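Local atomic coordinates of putative sugar ABC transport system, substrate-binding protein (PDB entry 5IX8), a protein that probably binds a carbohydrate in the periplasm and delivers it to the membrane permease of a sugar ABC transporter. Residues V143-G148 and Y203-V208; W154-Y159 and A176-E181; D186-T191 and A215-R220; K227-A232 and R245-A250. All coordinates share one frame; numbering follows the deposited sequence.

Contact 1 (V143-G148 and Y203-V208); sequences VIVVPG and YVFTPV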
loop_
_atom_site.group_PDB
_atom_site.type_symbol
_atom_site.label_atom_id
_atom_site.label_comp_id
_atom_site.label_asym_id
_atom_site.label_seq_id
_atom_site.Cartn_x
_atom_site.Cartn_y
_atom_site.Cartn_z
ATOM N N VAL A 143 9.289 -7.364 21.055
ATOM C CA VAL A 143 9.093 -7.018 19.657
ATOM C C VAL A 143 9.518 -5.563 19.467
ATOM O O VAL A 143 8.937 -4.657 20.086
ATOM C CB VAL A 143 7.620 -7.194 19.237
ATOM C CG1 VAL A 143 7.435 -6.828 17.745
ATOM C CG2 VAL A 143 7.117 -8.646 19.540
ATOM N N ILE A 144 10.517 -5.335 18.614
ATOM C CA ILE A 144 10.871 -3.978 18.200
ATOM C C ILE A 144 9.845 -3.493 17.190
ATOM O O ILE A 144 9.552 -4.202 16.208
ATOM C CB ILE A 144 12.273 -3.957 17.579
ATOM C CG1 ILE A 144 13.349 -4.116 18.658
ATOM C CG2 ILE A 144 12.468 -2.667 16.753
ATOM C CD1 ILE A 144 14.704 -4.659 18.125
ATOM N N VAL A 145 9.339 -2.270 17.387
ATOM C CA VAL A 145 8.382 -1.656 16.470
ATOM C C VAL A 145 9.076 -0.517 15.726
ATOM O O VAL A 145 9.559 0.432 16.353
ATOM C CB VAL A 145 7.127 -1.152 17.197
ATOM C CG1 VAL A 145 6.207 -0.423 16.200
ATOM C CG2 VAL A 145 6.373 -2.324 17.909
ATOM N N VAL A 146 9.146 -0.627 14.400
ATOM C CA VAL A 146 9.674 0.412 13.507
ATOM C C VAL A 146 8.449 0.809 12.692
ATOM O O VAL A 146 8.123 0.116 11.720
ATOM C CB VAL A 146 10.823 -0.108 12.619
ATOM C CG1 VAL A 146 11.288 0.954 11.596
ATOM C CG2 VAL A 146 12.017 -0.532 13.449
ATOM N N PRO A 147 7.708 1.853 13.082
ATOM C CA PRO A 147 6.329 2.019 12.615
ATOM C C PRO A 147 6.178 2.739 11.296
ATOM O O PRO A 147 5.061 2.780 10.765
ATOM C CB PRO A 147 5.700 2.886 13.713
ATOM C CG PRO A 147 6.821 3.745 14.157
ATOM C CD PRO A 147 7.996 2.743 14.220
ATOM N N GLY A 148 7.236 3.328 10.777
ATOM C CA GLY A 148 7.121 4.115 9.582
ATOM C C GLY A 148 7.082 5.594 9.887
ATOM O O GLY A 148 7.447 6.060 10.974
ATOM N N TYR A 203 11.855 -10.162 17.637
ATOM C CA TYR A 203 11.045 -9.856 16.474
ATOM C C TYR A 203 11.216 -8.390 16.163
ATOM O O TYR A 203 11.502 -7.596 17.059
ATOM C CB TYR A 203 9.571 -10.092 16.734
ATOM C CG TYR A 203 9.243 -11.516 17.034
ATOM C CD1 TYR A 203 9.025 -12.412 16.007
ATOM C CD2 TYR A 203 9.132 -11.974 18.341
ATOM C CE1 TYR A 203 8.706 -13.749 16.269
ATOM C CE2 TYR A 203 8.802 -13.309 18.621
ATOM C CZ TYR A 203 8.591 -14.185 17.574
ATOM O OH TYR A 203 8.266 -15.503 17.809
ATOM N N VAL A 204 10.989 -8.034 14.895
ATOM C CA VAL A 204 10.927 -6.637 14.466
ATOM C C VAL A 204 9.695 -6.488 13.589
ATOM O O VAL A 204 9.495 -7.268 12.647
ATOM C CB VAL A 204 12.182 -6.186 13.687
ATOM C CG1 VAL A 204 12.046 -4.696 13.259
ATOM C CG2 VAL A 204 13.451 -6.395 14.517
ATOM N N PHE A 205 8.860 -5.509 13.902
ATOM C CA PHE A 205 7.697 -5.208 13.081
ATOM C C PHE A 205 7.994 -4.000 12.213
ATOM O O PHE A 205 8.500 -2.998 12.716
ATOM C CB PHE A 205 6.479 -4.921 13.954
ATOM C CG PHE A 205 5.335 -4.350 13.193
ATOM C CD1 PHE A 205 4.449 -5.190 12.525
ATOM C CD2 PHE A 205 5.159 -2.979 13.128
ATOM C CE1 PHE A 205 3.367 -4.676 11.817
ATOM C CE2 PHE A 205 4.111 -2.448 12.405
ATOM C CZ PHE A 205 3.196 -3.307 11.742
ATOM N N THR A 206 7.660 -4.083 10.925
ATOM C CA THR A 206 7.769 -2.977 9.977
ATOM C C THR A 206 6.516 -2.966 9.115
ATOM O O THR A 206 5.940 -4.036 8.835
ATOM C CB THR A 206 8.993 -3.105 9.036
ATOM O OG1 THR A 206 8.780 -4.202 8.126
ATOM C CG2 THR A 206 10.321 -3.295 9.812
ATOM N N PRO A 207 6.102 -1.793 8.625
ATOM C CA PRO A 207 4.864 -1.742 7.847
ATOM C C PRO A 207 5.034 -1.858 6.353
ATOM O O PRO A 207 4.005 -2.010 5.684
ATOM C CB PRO A 207 4.300 -0.357 8.209
ATOM C CG PRO A 207 5.597 0.521 8.313
ATOM C CD PRO A 207 6.497 -0.454 9.104
ATOM N N VAL A 208 6.259 -1.760 5.806
ATOM C CA VAL A 208 6.456 -1.673 4.356
ATOM C C VAL A 208 7.773 -2.315 3.962
ATOM O O VAL A 208 8.719 -2.391 4.757
ATOM C CB VAL A 208 6.445 -0.220 3.821
ATOM C CG1 VAL A 208 5.184 0.480 4.158
ATOM C CG2 VAL A 208 7.645 0.568 4.372
#
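With chi1 at 176° in V145 and 169° in F205, V145 CG1 and F205 CG both swing to the side remote from their own backbone N. The two side chains extend together from the sheet, and V145 CG1 meets ring atom CD2 of F205 at 4.1 Å. On the same face of the sheet both methyls of V143 straddle Y203 CB, CG2 at 4.0 Å, while the Y203 ring leads away to bond D136 through its hydroxyl. On the other face I144 and V204 flank each other: I144 CG2 touches V204 CG1 at 4.1 Å, and V146 CG2 reaches that same V204 methyl. Parallel backbones, 24° apart in direction, carry these pairs. I144 N donates to Y203 O at 2.9 Å, F205 N to I144 O at 2.7 Å in an almost straight bond, and V146 N to F205 O at 3.0 Å. Past the last bond V146 O faces T206 CA, and P207 CD packs close to V146 O at 3.1 Å. P207 CG then lies 3.4 Å from P147 O, where the chains leave the strands. G148 has a positive phi that suits its lack of a side chain. Helix 154-168 packs on the V143/F205 face, F162 stacking on the F205 ring, whereas helix 184-197 lies on the face of I144 and V204 and also touches V146. Adjacent parallel strands buried between helices, with loops leaving their C-terminal ends, are characteristic of the Rossmann-like alpha/beta lobes of periplasmic binding proteins.

Contact 2 (W154-Y159 and A176-E181); sequences WPRLRY and AAFRGE. With EDO (1,2-ethanediol), chain E; EDO (1,2-ethanediol), chain F; SO4 (sulfate ion), chain C.
F178, Y159 and A176 make most of this contact, in which a loop lies against helix 154-168. F178 turns its ring edge toward the face of Y159 in an offset edge-to-face pair: the ring centroids are 5.7 Å apart and the planes stand at 78°. The touching atoms are F178 CZ and Y159 CD2, 3.7 Å from each other. F178 CE2 also reaches R156 CA at 3.8 Å, and P155 C lies at the ring edge. Y159, its CG anti to the backbone N (chi1 168°), leans its ring toward the loop, where the A176 methyl takes a place over one face in a CH-pi contact. A176 CB is 3.9 Å from the Y159 ring centroid and only 22° off the normal, displaced slightly toward the CE1-CZ rim. One water links the Y159 hydroxyl to the backbone N of A176, accepting from A176 N at 2.9 Å and hydrogen-bonding Y159 OH, which K163 also bonds. R156 leads away from F178 and bends at chi3. Its NH1 donates to O1 of a sulfate, probably from the crystallisation liquor, at 2.8 Å. G151 N and E153 N bind this sulfate too, just before the helix, while E153 and E160 form salt bridges with the guanidinium. In the fold, the loop follows strand 172-173 and leads to helix 184-197. It presses on helix 154-168 at the edge of the sheet, with V145 of strand 142-145 touching both Y159 and A176.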
loop_
_atom_site.group_PDB
_atom_site.type_symbol
_atom_site.label_atom_id
_atom_site.label_comp_id
_atom_site.label_asym_id
_atom_site.label_seq_id
_atom_site.Cartn_x
_atom_site.Cartn_y
_atom_site.Cartn_z
ATOM N N TRP A 154 -1.919 5.746 7.254
ATOM C CA TRP A 154 -1.949 4.290 7.156
ATOM C C TRP A 154 -0.840 3.591 7.947
ATOM O O TRP A 154 -1.091 2.488 8.437
ATOM C CB TRP A 154 -1.957 3.834 5.674
ATOM C CG TRP A 154 -0.849 4.370 4.796
ATOM C CD1 TRP A 154 -0.848 5.552 4.104
ATOM C CD2 TRP A 154 0.421 3.755 4.552
ATOM N NE1 TRP A 154 0.354 5.712 3.434
ATOM C CE2 TRP A 154 1.155 4.632 3.703
ATOM C CE3 TRP A 154 1.028 2.582 5.002
ATOM C CZ2 TRP A 154 2.430 4.336 3.251
ATOM C CZ3 TRP A 154 2.314 2.290 4.560
ATOM C CH2 TRP A 154 3.000 3.165 3.697
ATOM N N PRO A 155 0.360 4.157 8.131
ATOM C CA PRO A 155 1.326 3.469 9.006
ATOM C C PRO A 155 0.817 3.402 10.427
ATOM O O PRO A 155 1.027 2.402 11.117
ATOM C CB PRO A 155 2.605 4.336 8.894
ATOM C CG PRO A 155 2.479 4.983 7.485
ATOM C CD PRO A 155 0.985 5.328 7.490
ATOM N N ARG A 156 0.143 4.458 10.885
ATOM C CA ARG A 156 -0.430 4.418 12.227
ATOM C C ARG A 156 -1.520 3.352 12.324
ATOM O O ARG A 156 -1.603 2.629 13.333
ATOM C CB ARG A 156 -0.975 5.799 12.614
ATOM C CG ARG A 156 -1.337 5.851 14.103
ATOM C CD ARG A 156 -2.140 7.079 14.500
ATOM N NE ARG A 156 -3.523 6.936 14.108
ATOM C CZ ARG A 156 -4.083 7.547 13.058
ATOM N NH1 ARG A 156 -3.412 8.469 12.368
ATOM N NH2 ARG A 156 -5.355 7.296 12.748
ATOM N N LEU A 157 -2.367 3.235 11.287
ATOM C CA LEU A 157 -3.407 2.214 11.303
ATOM C C LEU A 157 -2.800 0.818 11.378
ATOM O O LEU A 157 -3.263 -0.032 12.155
ATOM C CB LEU A 157 -4.317 2.333 10.068
ATOM C CG LEU A 157 -5.090 3.660 9.950
ATOM C CD1 LEU A 157 -5.828 3.710 8.630
ATOM C CD2 LEU A 157 -6.086 3.857 11.094
ATOM N N ARG A 158 -1.751 0.567 10.590
ATOM C CA ARG A 158 -1.088 -0.736 10.650
ATOM C C ARG A 158 -0.513 -0.999 12.026
ATOM O O ARG A 158 -0.627 -2.118 12.553
ATOM C CB ARG A 158 0.013 -0.819 9.612
ATOM C CG ARG A 158 -0.577 -0.775 8.202
ATOM C CD ARG A 158 0.485 -0.853 7.101
ATOM N NE ARG A 158 -0.187 -0.698 5.820
ATOM C CZ ARG A 158 0.336 -0.971 4.630
ATOM N NH1 ARG A 158 1.564 -1.489 4.521
ATOM N NH2 ARG A 158 -0.399 -0.749 3.542
ATOM N N TYR A 159 0.139 0.012 12.609
ATOM C CA TYR A 159 0.663 -0.125 13.963
ATOM C C TYR A 159 -0.447 -0.428 14.963
ATOM O O TYR A 159 -0.312 -1.317 15.810
ATOM C CB TYR A 159 1.403 1.154 14.344
ATOM C CG TYR A 159 1.730 1.251 15.800
ATOM C CD1 TYR A 159 2.569 0.332 16.416
ATOM C CD2 TYR A 159 1.191 2.291 16.573
ATOM C CE1 TYR A 159 2.858 0.442 17.766
ATOM C CE2 TYR A 159 1.503 2.415 17.924
ATOM C CZ TYR A 159 2.341 1.483 18.508
ATOM O OH TYR A 159 2.628 1.608 19.855
ATOM N N ALA A 176 6.647 3.206 19.778
ATOM C CA ALA A 176 6.824 3.422 18.346
ATOM C C ALA A 176 7.167 4.884 18.091
ATOM O O ALA A 176 6.408 5.782 18.466
ATOM C CB ALA A 176 5.564 3.031 17.588
ATOM N N ALA A 177 8.283 5.119 17.419
ATOM C CA ALA A 177 8.706 6.478 17.074
ATOM C C ALA A 177 8.435 6.664 15.575
ATOM O O ALA A 177 9.097 6.041 14.733
ATOM C CB ALA A 177 10.178 6.707 17.424
ATOM N N PHE A 178 7.502 7.545 15.237
ATOM C CA PHE A 178 7.095 7.749 13.850
ATOM C C PHE A 178 7.998 8.825 13.252
ATOM O O PHE A 178 7.943 9.988 13.668
ATOM C CB PHE A 178 5.633 8.174 13.764
ATOM C CG PHE A 178 4.637 7.070 14.059
ATOM C CD1 PHE A 178 4.379 6.672 15.371
ATOM C CD2 PHE A 178 3.968 6.420 13.018
ATOM C CE1 PHE A 178 3.463 5.633 15.636
ATOM C CE2 PHE A 178 3.042 5.426 13.267
ATOM C CZ PHE A 178 2.787 5.011 14.580
ATOM N N ARG A 179 8.864 8.433 12.315
ATOM C CA ARG A 179 9.884 9.337 11.806
ATOM C C ARG A 179 10.461 8.737 10.536
ATOM O O ARG A 179 10.306 7.542 10.273
ATOM C CB ARG A 179 11.010 9.539 12.829
ATOM C CG ARG A 179 11.656 8.176 13.116
ATOM C CD ARG A 179 12.614 8.186 14.237
ATOM N NE ARG A 179 13.824 8.851 13.800
ATOM C CZ ARG A 179 15.043 8.529 14.203
ATOM N NH1 ARG A 179 16.051 9.246 13.775
ATOM N NH2 ARG A 179 15.241 7.516 15.040
ATOM N N GLY A 180 11.143 9.582 9.776
ATOM C CA GLY A 180 11.774 9.170 8.539
ATOM C C GLY A 180 10.806 9.163 7.376
ATOM O O GLY A 180 9.711 9.722 7.438
ATOM N N GLU A 181 11.239 8.522 6.285
ATOM C CA GLU A 181 10.454 8.453 5.056
ATOM C C GLU A 181 10.295 7.013 4.584
ATOM O O GLU A 181 9.878 6.780 3.444
ATOM C CB GLU A 181 11.059 9.302 3.937
ATOM C CG GLU A 181 12.411 8.831 3.548
ATOM C CD GLU A 181 12.984 9.641 2.413
ATOM O OE1 GLU A 181 12.178 10.281 1.681
ATOM O OE2 GLU A 181 14.229 9.627 2.243
HETATM C C1 EDO E . 10.195 7.935 -0.660
HETATM O O1 EDO E . 10.068 8.915 0.386
HETATM C C2 EDO E . 10.897 6.689 -0.125
HETATM O O2 EDO E . 10.013 6.015 0.771
HETATM C C1 EDO F . 12.002 12.744 10.777
HETATM O O1 EDO F . 10.887 12.436 9.951
HETATM C C2 EDO F . 11.633 13.944 11.619
HETATM O O2 EDO F . 10.725 13.515 12.645
HETATM S S SO4 C . -0.020 9.901 11.839
HETATM O O1 SO4 C . -1.075 9.917 12.837
HETATM O O2 SO4 C . -0.534 9.940 10.478
HETATM O O3 SO4 C . 0.836 8.711 11.991
HETATM O O4 SO4 C . 0.840 11.066 12.078
HETATM O O HOH W 1 4.072 3.782 21.004
#

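Contact 3 (D186-T191 and A215-R220); sequences DGMAQT and AVRAAR. With SO4 (sulfate ion), chain D.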
loop_
_atom_site.group_PDB
_atom_site.type_symbol
_atom_site.label_atom_id
_atom_site.label_comp_id
_atom_site.label_asym_id
_atom_site.label_seq_id
_atom_site.Cartn_x
_atom_site.Cartn_y
_atom_site.Cartn_z
ATOM N N ASP A 186 16.416 4.294 6.227
ATOM C CA ASP A 186 15.702 4.447 7.498
ATOM C C ASP A 186 15.544 3.117 8.206
ATOM O O ASP A 186 15.711 3.038 9.425
ATOM C CB ASP A 186 14.298 5.014 7.284
ATOM C CG ASP A 186 14.290 6.463 6.898
ATOM O OD1 ASP A 186 15.231 7.214 7.266
ATOM O OD2 ASP A 186 13.319 6.837 6.193
ATOM N N GLY A 187 15.162 2.066 7.464
ATOM C CA GLY A 187 14.976 0.775 8.093
ATOM C C GLY A 187 16.257 0.280 8.723
ATOM O O GLY A 187 16.256 -0.233 9.857
HETATM N N MSE A 188 17.372 0.467 8.019
HETATM C CA MSE A 188 18.656 0.033 8.540
HETATM C C MSE A 188 19.021 0.823 9.799
HETATM O O MSE A 188 19.344 0.253 10.845
HETATM C CB MSE A 188 19.731 0.206 7.463
HETATM C CG MSE A 188 21.108 0.159 8.034
HETATM SE SE MSE A 188 21.583 -1.682 8.425
HETATM C CE MSE A 188 22.476 -1.617 6.772
ATOM N N ALA A 189 18.952 2.147 9.712
ATOM C CA ALA A 189 19.442 2.945 10.825
ATOM C C ALA A 189 18.524 2.795 12.029
ATOM O O ALA A 189 18.982 2.680 13.178
ATOM C CB ALA A 189 19.574 4.412 10.398
ATOM N N GLN A 190 17.220 2.812 11.789
ATOM C CA GLN A 190 16.322 2.706 12.932
ATOM C C GLN A 190 16.419 1.334 13.581
ATOM O O GLN A 190 16.354 1.227 14.816
ATOM C CB GLN A 190 14.887 3.006 12.523
ATOM C CG GLN A 190 14.694 4.473 12.128
ATOM C CD GLN A 190 13.275 4.794 11.773
ATOM O OE1 GLN A 190 12.292 4.265 12.375
ATOM N NE2 GLN A 190 13.128 5.698 10.804
ATOM N N THR A 191 16.557 0.276 12.781
ATOM C CA THR A 191 16.583 -1.052 13.382
ATOM C C THR A 191 17.920 -1.289 14.054
ATOM O O THR A 191 17.985 -1.920 15.124
ATOM C CB THR A 191 16.294 -2.132 12.330
ATOM O OG1 THR A 191 15.047 -1.826 11.695
ATOM C CG2 THR A 191 16.179 -3.516 13.004
ATOM N N ALA A 215 15.540 -3.590 8.040
ATOM C CA ALA A 215 15.596 -4.300 9.313
ATOM C C ALA A 215 16.410 -5.583 9.176
ATOM O O ALA A 215 17.229 -5.907 10.048
ATOM C CB ALA A 215 14.181 -4.599 9.825
ATOM N N VAL A 216 16.206 -6.317 8.077
ATOM C CA VAL A 216 16.978 -7.535 7.838
ATOM C C VAL A 216 18.458 -7.209 7.687
ATOM O O VAL A 216 19.315 -7.930 8.219
ATOM C CB VAL A 216 16.425 -8.285 6.612
ATOM C CG1 VAL A 216 17.385 -9.401 6.135
ATOM C CG2 VAL A 216 15.053 -8.883 6.930
ATOM N N ARG A 217 18.799 -6.109 6.992
ATOM C CA ARG A 217 20.224 -5.759 6.879
ATOM C C ARG A 217 20.812 -5.484 8.253
ATOM O O ARG A 217 21.938 -5.900 8.548
ATOM C CB ARG A 217 20.474 -4.525 5.996
ATOM C CG ARG A 217 20.137 -4.634 4.507
ATOM C CD ARG A 217 20.616 -3.349 3.750
ATOM N NE ARG A 217 22.054 -3.301 3.466
ATOM C CZ ARG A 217 22.755 -2.190 3.183
ATOM N NH1 ARG A 217 22.177 -1.013 3.211
ATOM N NH2 ARG A 217 24.073 -2.251 2.904
ATOM N N ALA A 218 20.066 -4.769 9.100
ATOM C CA ALA A 218 20.535 -4.478 10.455
ATOM C C ALA A 218 20.694 -5.750 11.273
ATOM O O ALA A 218 21.675 -5.894 12.018
ATOM C CB ALA A 218 19.584 -3.506 11.167
ATOM N N ALA A 219 19.721 -6.660 11.181
ATOM C CA ALA A 219 19.789 -7.912 11.924
ATOM C C ALA A 219 20.979 -8.735 11.464
ATOM O O ALA A 219 21.696 -9.317 12.290
ATOM C CB ALA A 219 18.479 -8.698 11.741
ATOM N N ARG A 220 21.240 -8.749 10.147
ATOM C CA ARG A 220 22.386 -9.502 9.638
ATOM C C ARG A 220 23.689 -8.913 10.170
ATOM O O ARG A 220 24.594 -9.650 10.598
ATOM C CB ARG A 220 22.367 -9.507 8.097
ATOM C CG ARG A 220 21.318 -10.447 7.480
ATOM C CD ARG A 220 21.202 -10.322 5.938
ATOM N NE ARG A 220 20.189 -11.242 5.402
ATOM C CZ ARG A 220 19.754 -11.263 4.138
ATOM N NH1 ARG A 220 20.222 -10.398 3.240
ATOM N NH2 ARG A 220 18.840 -12.156 3.761
HETATM S S SO4 D . 19.882 -14.516 7.014
HETATM O O1 SO4 D . 18.979 -15.625 6.763
HETATM O O2 SO4 D . 19.141 -13.252 6.931
HETATM O O3 SO4 D . 20.464 -14.654 8.346
HETATM O O4 SO4 D . 20.932 -14.561 6.004
#
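M188, a selenomethionine, lays its terminal methyl over one face of the R217 guanidinium, offset toward the rim, its side chain roughly perpendicular to that of R217. Bends at chi2 (77°) and chi3 (98°) turn the M188 chain toward helix 209-221, which brings CE to 3.6 Å from R217 CB and SE to 3.5 Å from A218 N. Both the aliphatic base and the planar end of R217 are thus packed against one methyl. T191 fills the next position. Its OG1 donates to G187 O at 2.7 Å, so the carbonyl that also takes T191 N holds the hydroxyl down on its own helix. From there T191 OG1 touches A215 CB at 3.5 Å and T191 CB meets A218 CB at 3.8 Å. Small residues let the backbones close up: G187 CA is 5.3 Å from A215 CA, and the axes of the two segments come within 7.5 Å at an angle of 44°. At the far side of helix 209-221, R220 NE gives a nearly straight bond to O2 of a sulfate, which R245 also grips. Both helices lie on the sheet face of I144 and V204. L194 and L195 pack on I144 of strand 142-145, Q190 and T191 on V146 just beyond it, while helix 209-221 uses A215 against V204 and V216 against V228 and L246.

Contact 4 (K227-A232 and R245-A250); sequences KVLTSA and RLLAVA. With SO4 (sulfate ion), chain D.
Strands 227-231 and 246-250 run parallel, the directions of 227-231 and the 248-250 part 15° apart, with the V228-L246 bridge lying before a break in the second strand. Together with helix 235-242 they form a beta-alpha-beta unit of the sheet. V228 bonds through both its N and its O, N to R245 O at 2.9 Å and O from L247 N at 2.8 Å. The strand is interrupted at L247, and T230 N meets A248 O rather than L247 O, an interruption that leaves buried A248 N without a partner in the model. A250 N to T230 O and A232 N to A250 O restore the ladder. On one face L246 CD2 packs on V228 CB at 3.7 Å, and T230 CG2 lies beside V249 CG2 at 3.7 Å. A chi1 of -167° directs T230 OG1 to its hydrogen bond with T206 OG1. On the face of L229, S231 and A250, L229 CD2 meets L247 CD2 at 4.2 Å, and S231 OG, which bonds E252, touches A250 CB at 3.5 Å. R245 bends at chi2 and chi3 to present a guanidinium edge to a sulfate, NE reaching O2 and NH2 reaching O3, each at 2.8 Å, while its NH1 bonds R224 O and V226 O.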
loop_
_atom_site.group_PDB
_atom_site.type_symbol
_atom_site.label_atom_id
_atom_site.label_comp_id
_atom_site.label_asym_id
_atom_site.label_seq_id
_atom_site.Cartn_x
_atom_site.Cartn_y
_atom_site.Cartn_z
ATOM N N LYS A 227 13.261 -12.297 13.918
ATOM C CA LYS A 227 12.349 -12.560 12.814
ATOM C C LYS A 227 11.624 -11.271 12.491
ATOM O O LYS A 227 11.139 -10.590 13.401
ATOM C CB LYS A 227 11.337 -13.655 13.157
ATOM C CG LYS A 227 11.995 -14.982 13.454
ATOM C CD LYS A 227 10.975 -15.989 13.948
ATOM C CE LYS A 227 11.605 -17.362 13.991
ATOM N NZ LYS A 227 12.128 -17.677 12.616
ATOM N N VAL A 228 11.530 -10.949 11.208
ATOM C CA VAL A 228 10.981 -9.672 10.759
ATOM C C VAL A 228 9.606 -9.903 10.150
ATOM O O VAL A 228 9.383 -10.904 9.458
ATOM C CB VAL A 228 11.939 -8.977 9.767
ATOM C CG1 VAL A 228 11.337 -7.661 9.245
ATOM C CG2 VAL A 228 13.285 -8.747 10.456
ATOM N N LEU A 229 8.673 -9.009 10.473
ATOM C CA LEU A 229 7.357 -8.935 9.861
ATOM C C LEU A 229 7.319 -7.692 9.010
ATOM O O LEU A 229 7.823 -6.636 9.421
ATOM C CB LEU A 229 6.250 -8.849 10.919
ATOM C CG LEU A 229 6.154 -10.113 11.782
ATOM C CD1 LEU A 229 6.908 -9.953 13.065
ATOM C CD2 LEU A 229 4.708 -10.483 12.040
ATOM N N THR A 230 6.707 -7.802 7.839
ATOM C CA THR A 230 6.650 -6.654 6.961
ATOM C C THR A 230 5.474 -6.823 6.008
ATOM O O THR A 230 4.631 -7.711 6.173
ATOM C CB THR A 230 7.994 -6.505 6.235
ATOM O OG1 THR A 230 8.079 -5.221 5.593
ATOM C CG2 THR A 230 8.163 -7.600 5.209
ATOM N N SER A 231 5.404 -5.937 5.011
ATOM C CA SER A 231 4.276 -5.925 4.107
ATOM C C SER A 231 4.758 -5.574 2.711
ATOM O O SER A 231 5.729 -4.836 2.550
ATOM C CB SER A 231 3.221 -4.929 4.605
ATOM O OG SER A 231 2.048 -5.022 3.814
ATOM N N ALA A 232 4.082 -6.149 1.717
ATOM C CA ALA A 232 4.260 -5.907 0.287
ATOM C C ALA A 232 5.457 -6.671 -0.270
ATOM O O ALA A 232 6.612 -6.311 -0.024
ATOM C CB ALA A 232 4.388 -4.413 -0.024
ATOM N N ARG A 245 14.065 -15.739 7.924
ATOM C CA ARG A 245 14.380 -14.384 8.381
ATOM C C ARG A 245 13.144 -13.482 8.405
ATOM O O ARG A 245 13.006 -12.638 9.305
ATOM C CB ARG A 245 15.461 -13.784 7.493
ATOM C CG ARG A 245 15.734 -12.330 7.774
ATOM C CD ARG A 245 16.326 -12.098 9.174
ATOM N NE ARG A 245 17.736 -12.512 9.252
ATOM C CZ ARG A 245 18.469 -12.468 10.364
ATOM N NH1 ARG A 245 17.927 -12.063 11.513
ATOM N NH2 ARG A 245 19.741 -12.846 10.331
ATOM N N LEU A 246 12.241 -13.649 7.432
ATOM C CA LEU A 246 10.942 -12.984 7.429
ATOM C C LEU A 246 9.905 -13.987 7.906
ATOM O O LEU A 246 9.735 -15.052 7.296
ATOM C CB LEU A 246 10.557 -12.459 6.041
ATOM C CG LEU A 246 11.385 -11.333 5.407
ATOM C CD1 LEU A 246 10.797 -10.970 4.019
ATOM C CD2 LEU A 246 11.494 -10.091 6.297
ATOM N N LEU A 247 9.221 -13.651 8.998
ATOM C CA LEU A 247 8.191 -14.539 9.534
ATOM C C LEU A 247 6.945 -14.510 8.677
ATOM O O LEU A 247 6.316 -15.551 8.435
ATOM C CB LEU A 247 7.846 -14.118 10.960
ATOM C CG LEU A 247 6.676 -14.823 11.645
ATOM C CD1 LEU A 247 6.915 -16.326 11.763
ATOM C CD2 LEU A 247 6.414 -14.180 13.009
ATOM N N ALA A 248 6.582 -13.326 8.204
ATOM C CA ALA A 248 5.356 -13.143 7.457
ATOM C C ALA A 248 5.443 -11.829 6.715
ATOM O O ALA A 248 6.026 -10.848 7.210
ATOM C CB ALA A 248 4.132 -13.134 8.384
ATOM N N VAL A 249 4.825 -11.808 5.543
ATOM C CA VAL A 249 4.755 -10.612 4.723
ATOM C C VAL A 249 3.322 -10.473 4.288
ATOM O O VAL A 249 2.796 -11.350 3.592
ATOM C CB VAL A 249 5.669 -10.685 3.481
ATOM C CG1 VAL A 249 5.495 -9.405 2.647
ATOM C CG2 VAL A 249 7.142 -10.901 3.888
ATOM N N ALA A 250 2.705 -9.370 4.633
ATOM C CA ALA A 250 1.349 -9.163 4.140
ATOM C C ALA A 250 1.395 -8.897 2.633
ATOM O O ALA A 250 2.233 -8.128 2.161
ATOM C CB ALA A 250 0.694 -8.016 4.902
HETATM S S SO4 D . 19.882 -14.516 7.014
HETATM O O1 SO4 D . 18.979 -15.625 6.763
HETATM O O2 SO4 D . 19.141 -13.252 6.931
HETATM O O3 SO4 D . 20.464 -14.654 8.346
HETATM O O4 SO4 D . 20.932 -14.561 6.004
#

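Overall arrangement
From the N terminus, strand 142-145 opens contact 1, which closes only at strand 201-205. Within that loop lies contact 2, where the segment after strand 172-173 returns to helix 154-168; R158 NH1 bonds P207 O and R179 N bonds G148 O between the two. Contact 3 begins inside the same loop, on helix 184-197, but ends beyond it on helix 209-221, so contacts 1 and 3 cross. Contact 4 follows in series. Its strand 227-231 is the sheet neighbour of 201-205, linked by V204 O and L229 N. Contacts 1 and 4 build the sheet, contact 3 joins two helices on one side of it, and contact 2 a loop to a helix beside it.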